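Local coordinates for hypothetical conserved protein TTC0263 (Thermus thermophilus, PDB 2PL2), which is of unknown function but belongs to the tetratricopeptide repeat family, whose paired antiparallel helices commonly serve as scaffolds for protein-protein interactions, at residues Y16-E29 and A41-G53. Numbering follows the deposited sequence.
Sequences YALGRYDAALTLFE and ALYWLARTQLKLG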
loop_
_atom_site.group_PDB
_atom_site.type_symbol
_atom_site.label_atom_id
_atom_site.label_comp_id
_atom_site.label_asym_id
_atom_site.label_seq_id
_atom_site.Cartn_x
_atom_site.Cartn_y
_atom_site.Cartn_z
ATOM N N TYR A 16 -11.913 4.701 -7.728
ATOM C CA TYR A 16 -10.954 5.020 -6.686
ATOM C C TYR A 16 -11.581 4.644 -5.357
ATOM O O TYR A 16 -10.947 4.005 -4.533
ATOM C CB TYR A 16 -10.580 6.515 -6.696
ATOM C CG TYR A 16 -9.652 6.913 -5.556
ATOM C CD1 TYR A 16 -8.268 6.774 -5.663
ATOM C CD2 TYR A 16 -10.166 7.350 -4.344
ATOM C CE1 TYR A 16 -7.423 7.065 -4.577
ATOM C CE2 TYR A 16 -9.337 7.637 -3.260
ATOM C CZ TYR A 16 -7.974 7.489 -3.381
ATOM O OH TYR A 16 -7.181 7.741 -2.286
ATOM N N ALA A 17 -12.837 5.043 -5.158
ATOM C CA ALA A 17 -13.567 4.741 -3.920
ATOM C C ALA A 17 -13.739 3.236 -3.753
ATOM O O ALA A 17 -13.918 2.745 -2.637
ATOM C CB ALA A 17 -14.943 5.419 -3.924
ATOM N N LEU A 18 -13.698 2.508 -4.865
ATOM C CA LEU A 18 -13.823 1.057 -4.816
ATOM C C LEU A 18 -12.466 0.389 -4.558
ATOM O O LEU A 18 -12.377 -0.827 -4.426
ATOM C CB LEU A 18 -14.445 0.524 -6.115
ATOM C CG LEU A 18 -15.863 1.036 -6.387
ATOM C CD1 LEU A 18 -16.474 0.311 -7.541
ATOM C CD2 LEU A 18 -16.719 0.829 -5.131
ATOM N N GLY A 19 -11.407 1.191 -4.478
ATOM C CA GLY A 19 -10.083 0.642 -4.213
ATOM C C GLY A 19 -9.318 0.100 -5.414
ATOM O O GLY A 19 -8.243 -0.490 -5.254
ATOM N N ARG A 20 -9.857 0.285 -6.613
ATOM C CA ARG A 20 -9.193 -0.192 -7.824
ATOM C C ARG A 20 -8.398 0.988 -8.404
ATOM O O ARG A 20 -8.820 1.648 -9.357
ATOM C CB ARG A 20 -10.239 -0.690 -8.829
ATOM C CG ARG A 20 -11.348 -1.566 -8.205
ATOM C CD ARG A 20 -10.776 -2.786 -7.481
ATOM N NE ARG A 20 -10.004 -3.612 -8.406
ATOM C CZ ARG A 20 -8.746 -4.003 -8.204
ATOM N NH1 ARG A 20 -8.105 -3.648 -7.095
ATOM N NH2 ARG A 20 -8.121 -4.735 -9.128
ATOM N N TYR A 21 -7.245 1.245 -7.798
ATOM C CA TYR A 21 -6.396 2.353 -8.185
ATOM C C TYR A 21 -5.780 2.222 -9.568
ATOM O O TYR A 21 -5.825 3.167 -10.351
ATOM C CB TYR A 21 -5.333 2.544 -7.117
ATOM C CG TYR A 21 -5.930 2.551 -5.720
ATOM C CD1 TYR A 21 -6.999 3.397 -5.393
ATOM C CD2 TYR A 21 -5.432 1.708 -4.729
ATOM C CE1 TYR A 21 -7.550 3.398 -4.118
ATOM C CE2 TYR A 21 -5.976 1.702 -3.445
ATOM C CZ TYR A 21 -7.033 2.547 -3.146
ATOM O OH TYR A 21 -7.568 2.523 -1.870
ATOM N N ASP A 22 -5.221 1.060 -9.880
ATOM C CA ASP A 22 -4.637 0.854 -11.198
ATOM C C ASP A 22 -5.613 1.215 -12.303
ATOM O O ASP A 22 -5.220 1.787 -13.314
ATOM C CB ASP A 22 -4.167 -0.592 -11.374
ATOM C CG ASP A 22 -2.756 -0.796 -10.887
ATOM O OD1 ASP A 22 -1.855 -0.061 -11.345
ATOM O OD2 ASP A 22 -2.540 -1.689 -10.045
ATOM N N ALA A 23 -6.882 0.876 -12.123
ATOM C CA ALA A 23 -7.887 1.214 -13.131
ATOM C C ALA A 23 -8.211 2.700 -13.019
ATOM O O ALA A 23 -8.532 3.353 -14.012
ATOM C CB ALA A 23 -9.160 0.386 -12.928
ATOM N N ALA A 24 -8.116 3.222 -11.799
ATOM C CA ALA A 24 -8.403 4.627 -11.532
ATOM C C ALA A 24 -7.405 5.528 -12.261
ATOM O O ALA A 24 -7.787 6.513 -12.899
ATOM C CB ALA A 24 -8.353 4.894 -10.021
ATOM N N LEU A 25 -6.127 5.165 -12.166
ATOM C CA LEU A 25 -5.044 5.921 -12.783
ATOM C C LEU A 25 -5.256 6.172 -14.272
ATOM O O LEU A 25 -5.184 7.311 -14.724
ATOM C CB LEU A 25 -3.717 5.193 -12.595
ATOM C CG LEU A 25 -2.518 5.996 -13.112
ATOM C CD1 LEU A 25 -2.122 7.019 -12.041
ATOM C CD2 LEU A 25 -1.353 5.076 -13.404
ATOM N N THR A 26 -5.525 5.107 -15.023
ATOM C CA THR A 26 -5.730 5.211 -16.458
ATOM C C THR A 26 -6.900 6.117 -16.835
ATOM O O THR A 26 -6.848 6.832 -17.842
ATOM C CB THR A 26 -5.925 3.806 -17.094
ATOM O OG1 THR A 26 -7.183 3.260 -16.691
ATOM C CG2 THR A 26 -4.815 2.862 -16.656
ATOM N N LEU A 27 -7.957 6.101 -16.031
ATOM C CA LEU A 27 -9.115 6.948 -16.309
ATOM C C LEU A 27 -8.779 8.413 -16.069
ATOM O O LEU A 27 -9.199 9.281 -16.822
ATOM C CB LEU A 27 -10.303 6.538 -15.439
ATOM C CG LEU A 27 -10.991 5.231 -15.851
ATOM C CD1 LEU A 27 -11.917 4.782 -14.733
ATOM C CD2 LEU A 27 -11.763 5.428 -17.144
ATOM N N PHE A 28 -8.021 8.679 -15.008
ATOM C CA PHE A 28 -7.619 10.040 -14.672
ATOM C C PHE A 28 -6.643 10.596 -15.713
ATOM O O PHE A 28 -6.514 11.814 -15.876
ATOM C CB PHE A 28 -6.981 10.086 -13.272
ATOM C CG PHE A 28 -7.941 9.772 -12.159
ATOM C CD1 PHE A 28 -9.261 10.227 -12.211
ATOM C CD2 PHE A 28 -7.537 9.022 -11.059
ATOM C CE1 PHE A 28 -10.154 9.934 -11.191
ATOM C CE2 PHE A 28 -8.428 8.732 -10.039
ATOM C CZ PHE A 28 -9.735 9.187 -10.107
ATOM N N GLU A 29 -5.947 9.696 -16.405
ATOM C CA GLU A 29 -5.014 10.112 -17.430
ATOM C C GLU A 29 -5.836 10.530 -18.645
ATOM O O GLU A 29 -5.571 11.566 -19.255
ATOM C CB GLU A 29 -4.032 8.977 -17.729
ATOM C CG GLU A 29 -3.186 8.660 -16.502
ATOM C CD GLU A 29 -2.277 7.454 -16.646
ATOM O OE1 GLU A 29 -2.699 6.444 -17.257
ATOM O OE2 GLU A 29 -1.145 7.506 -16.113
ATOM N N ALA A 41 -8.617 16.694 -11.838
ATOM C CA ALA A 41 -8.097 15.444 -12.386
ATOM C C ALA A 41 -6.688 15.188 -11.836
ATOM O O ALA A 41 -6.387 14.063 -11.416
ATOM C CB ALA A 41 -8.079 15.494 -13.913
ATOM N N LEU A 42 -5.850 16.232 -11.818
ATOM C CA LEU A 42 -4.468 16.149 -11.315
ATOM C C LEU A 42 -4.455 15.754 -9.852
ATOM O O LEU A 42 -3.557 15.056 -9.380
ATOM C CB LEU A 42 -3.752 17.501 -11.434
ATOM C CG LEU A 42 -3.177 18.023 -12.748
ATOM C CD1 LEU A 42 -2.651 19.448 -12.535
ATOM C CD2 LEU A 42 -2.053 17.112 -13.219
ATOM N N TYR A 43 -5.439 16.263 -9.124
ATOM C CA TYR A 43 -5.574 15.960 -7.708
ATOM C C TYR A 43 -5.834 14.459 -7.554
ATOM O O TYR A 43 -5.108 13.766 -6.840
ATOM C CB TYR A 43 -6.745 16.745 -7.099
ATOM C CG TYR A 43 -7.275 16.138 -5.810
ATOM C CD1 TYR A 43 -6.552 16.222 -4.622
ATOM C CD2 TYR A 43 -8.500 15.473 -5.790
ATOM C CE1 TYR A 43 -7.039 15.662 -3.440
ATOM C CE2 TYR A 43 -8.992 14.905 -4.626
ATOM C CZ TYR A 43 -8.262 15.004 -3.450
ATOM O OH TYR A 43 -8.766 14.439 -2.295
ATOM N N TRP A 44 -6.870 13.970 -8.232
ATOM C CA TRP A 44 -7.221 12.559 -8.151
ATOM C C TRP A 44 -6.101 11.683 -8.688
ATOM O O TRP A 44 -5.792 10.640 -8.110
ATOM C CB TRP A 44 -8.518 12.287 -8.900
ATOM C CG TRP A 44 -9.714 12.677 -8.107
ATOM C CD1 TRP A 44 -10.585 13.696 -8.370
ATOM C CD2 TRP A 44 -10.156 12.080 -6.879
ATOM N NE1 TRP A 44 -11.541 13.771 -7.380
ATOM C CE2 TRP A 44 -11.298 12.795 -6.456
ATOM C CE3 TRP A 44 -9.693 11.017 -6.101
ATOM C CZ2 TRP A 44 -11.983 12.473 -5.280
ATOM C CZ3 TRP A 44 -10.376 10.701 -4.929
ATOM C CH2 TRP A 44 -11.505 11.426 -4.531
ATOM N N LEU A 45 -5.493 12.118 -9.787
ATOM C CA LEU A 45 -4.382 11.397 -10.385
ATOM C C LEU A 45 -3.292 11.237 -9.337
ATOM O O LEU A 45 -2.790 10.138 -9.108
ATOM C CB LEU A 45 -3.818 12.172 -11.577
ATOM C CG LEU A 45 -2.511 11.603 -12.137
ATOM C CD1 LEU A 45 -2.785 10.291 -12.847
ATOM C CD2 LEU A 45 -1.875 12.606 -13.091
ATOM N N ALA A 46 -2.922 12.346 -8.710
ATOM C CA ALA A 46 -1.894 12.337 -7.685
ATOM C C ALA A 46 -2.272 11.406 -6.532
ATOM O O ALA A 46 -1.436 10.653 -6.043
ATOM C CB ALA A 46 -1.665 13.755 -7.162
ATOM N N ARG A 47 -3.526 11.476 -6.091
ATOM C CA ARG A 47 -3.993 10.634 -4.993
ATOM C C ARG A 47 -3.815 9.173 -5.362
ATOM O O ARG A 47 -3.348 8.365 -4.556
ATOM C CB ARG A 47 -5.463 10.907 -4.675
ATOM C CG ARG A 47 -5.699 12.097 -3.764
ATOM C CD ARG A 47 -7.131 12.112 -3.259
ATOM N NE ARG A 47 -7.355 11.203 -2.131
ATOM C CZ ARG A 47 -8.551 10.943 -1.609
ATOM N NH1 ARG A 47 -9.633 11.519 -2.116
ATOM N NH2 ARG A 47 -8.671 10.108 -0.580
ATOM N N THR A 48 -4.183 8.841 -6.590
ATOM C CA THR A 48 -4.053 7.478 -7.072
ATOM C C THR A 48 -2.578 7.057 -7.169
ATOM O O THR A 48 -2.245 5.898 -6.920
ATOM C CB THR A 48 -4.721 7.335 -8.433
ATOM O OG1 THR A 48 -6.037 7.904 -8.372
ATOM C CG2 THR A 48 -4.822 5.864 -8.819
ATOM N N GLN A 49 -1.702 7.999 -7.512
ATOM C CA GLN A 49 -0.275 7.715 -7.619
ATOM C C GLN A 49 0.326 7.380 -6.257
ATOM O O GLN A 49 1.190 6.512 -6.147
ATOM C CB GLN A 49 0.458 8.916 -8.232
ATOM C CG GLN A 49 0.037 9.229 -9.671
ATOM C CD GLN A 49 0.765 10.417 -10.259
ATOM O OE1 GLN A 49 0.818 11.483 -9.648
ATOM N NE2 GLN A 49 1.320 10.246 -11.457
ATOM N N LEU A 50 -0.125 8.076 -5.216
ATOM C CA LEU A 50 0.377 7.819 -3.868
ATOM C C LEU A 50 0.009 6.381 -3.489
ATOM O O LEU A 50 0.827 5.649 -2.941
ATOM C CB LEU A 50 -0.242 8.804 -2.867
ATOM C CG LEU A 50 0.227 10.267 -2.855
ATOM C CD1 LEU A 50 -0.819 11.135 -2.174
ATOM C CD2 LEU A 50 1.569 10.381 -2.140
ATOM N N LYS A 51 -1.227 5.989 -3.797
ATOM C CA LYS A 51 -1.717 4.645 -3.507
ATOM C C LYS A 51 -0.907 3.604 -4.271
ATOM O O LYS A 51 -0.601 2.542 -3.746
ATOM C CB LYS A 51 -3.203 4.522 -3.880
ATOM C CG LYS A 51 -4.141 5.239 -2.930
ATOM C CD LYS A 51 -4.109 4.595 -1.540
ATOM C CE LYS A 51 -4.668 5.524 -0.457
ATOM N NZ LYS A 51 -6.062 5.995 -0.721
ATOM N N LEU A 52 -0.549 3.917 -5.514
ATOM C CA LEU A 52 0.236 2.995 -6.333
ATOM C C LEU A 52 1.739 3.137 -6.076
ATOM O O LEU A 52 2.558 2.732 -6.893
ATOM C CB LEU A 52 -0.071 3.214 -7.822
ATOM C CG LEU A 52 -1.523 2.989 -8.259
ATOM C CD1 LEU A 52 -1.661 3.176 -9.771
ATOM C CD2 LEU A 52 -1.961 1.584 -7.846
ATOM N N GLY A 53 2.098 3.720 -4.940
ATOM C CA GLY A 53 3.504 3.892 -4.606
ATOM C C GLY A 53 4.322 4.804 -5.513
ATOM O O GLY A 53 5.552 4.817 -5.420
#
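In Tyr16, CG lies anti to the backbone N (chi1 176°) and the ring reaches across to the 41-53 segment, where Trp44, with CG anti to its carbonyl carbon, offers it the edge of the indole. The six-membered ring of Trp44 turns this edge to the face of Tyr16, a T-shaped pair with planes at 61° and Trp44 CZ3 3.4 Å from Tyr16 CD2. Tyr21 CE1 lies over the rim of the opposite face of the Tyr16 ring, which enters as a knob among Trp44, Arg47, Thr48 and Lys51. At its far end, Lys51 NZ donates a hydrogen bond to Tyr16 OH over 2.6 Å. The lysine chain, bent at chi2 and chi4, first passes over Tyr21, where Lys51 CG stands 3.9 Å from the centroid of the Tyr21 ring and almost on its normal, a CH-pi contact. Phe28 joins the aromatic cluster through a second CH-pi contact, Trp44 CB lying over its ring centre, 3.6 Å from the centroid; its ring is nearly parallel to the indole but too far slid to overlap it much. Thr48 is the reciprocal knob, set among Tyr16, Ala24, Leu25 and Phe28. Its OG1 bonds back to Trp44 O at 2.8 Å, on the face of that carbonyl opposite to Thr48 N, while CG2 packs on Ala24 CB at 3.9 Å. Leucines close the other flank, with Leu25 meeting Leu45 and Leu52 CD2 packing on Tyr21 CB. The axes of 21-29 and 41-51 approach to 9.1 Å at 153°, the antiparallel packing expected between successive helices of a tetratricopeptide repeat array. Helix 6-17, which carries Tyr16, also brings Val13 against Trp44, while helices 55-68 and 73-88 continue the stack beyond helix 39-51 through Asn61 and Val78.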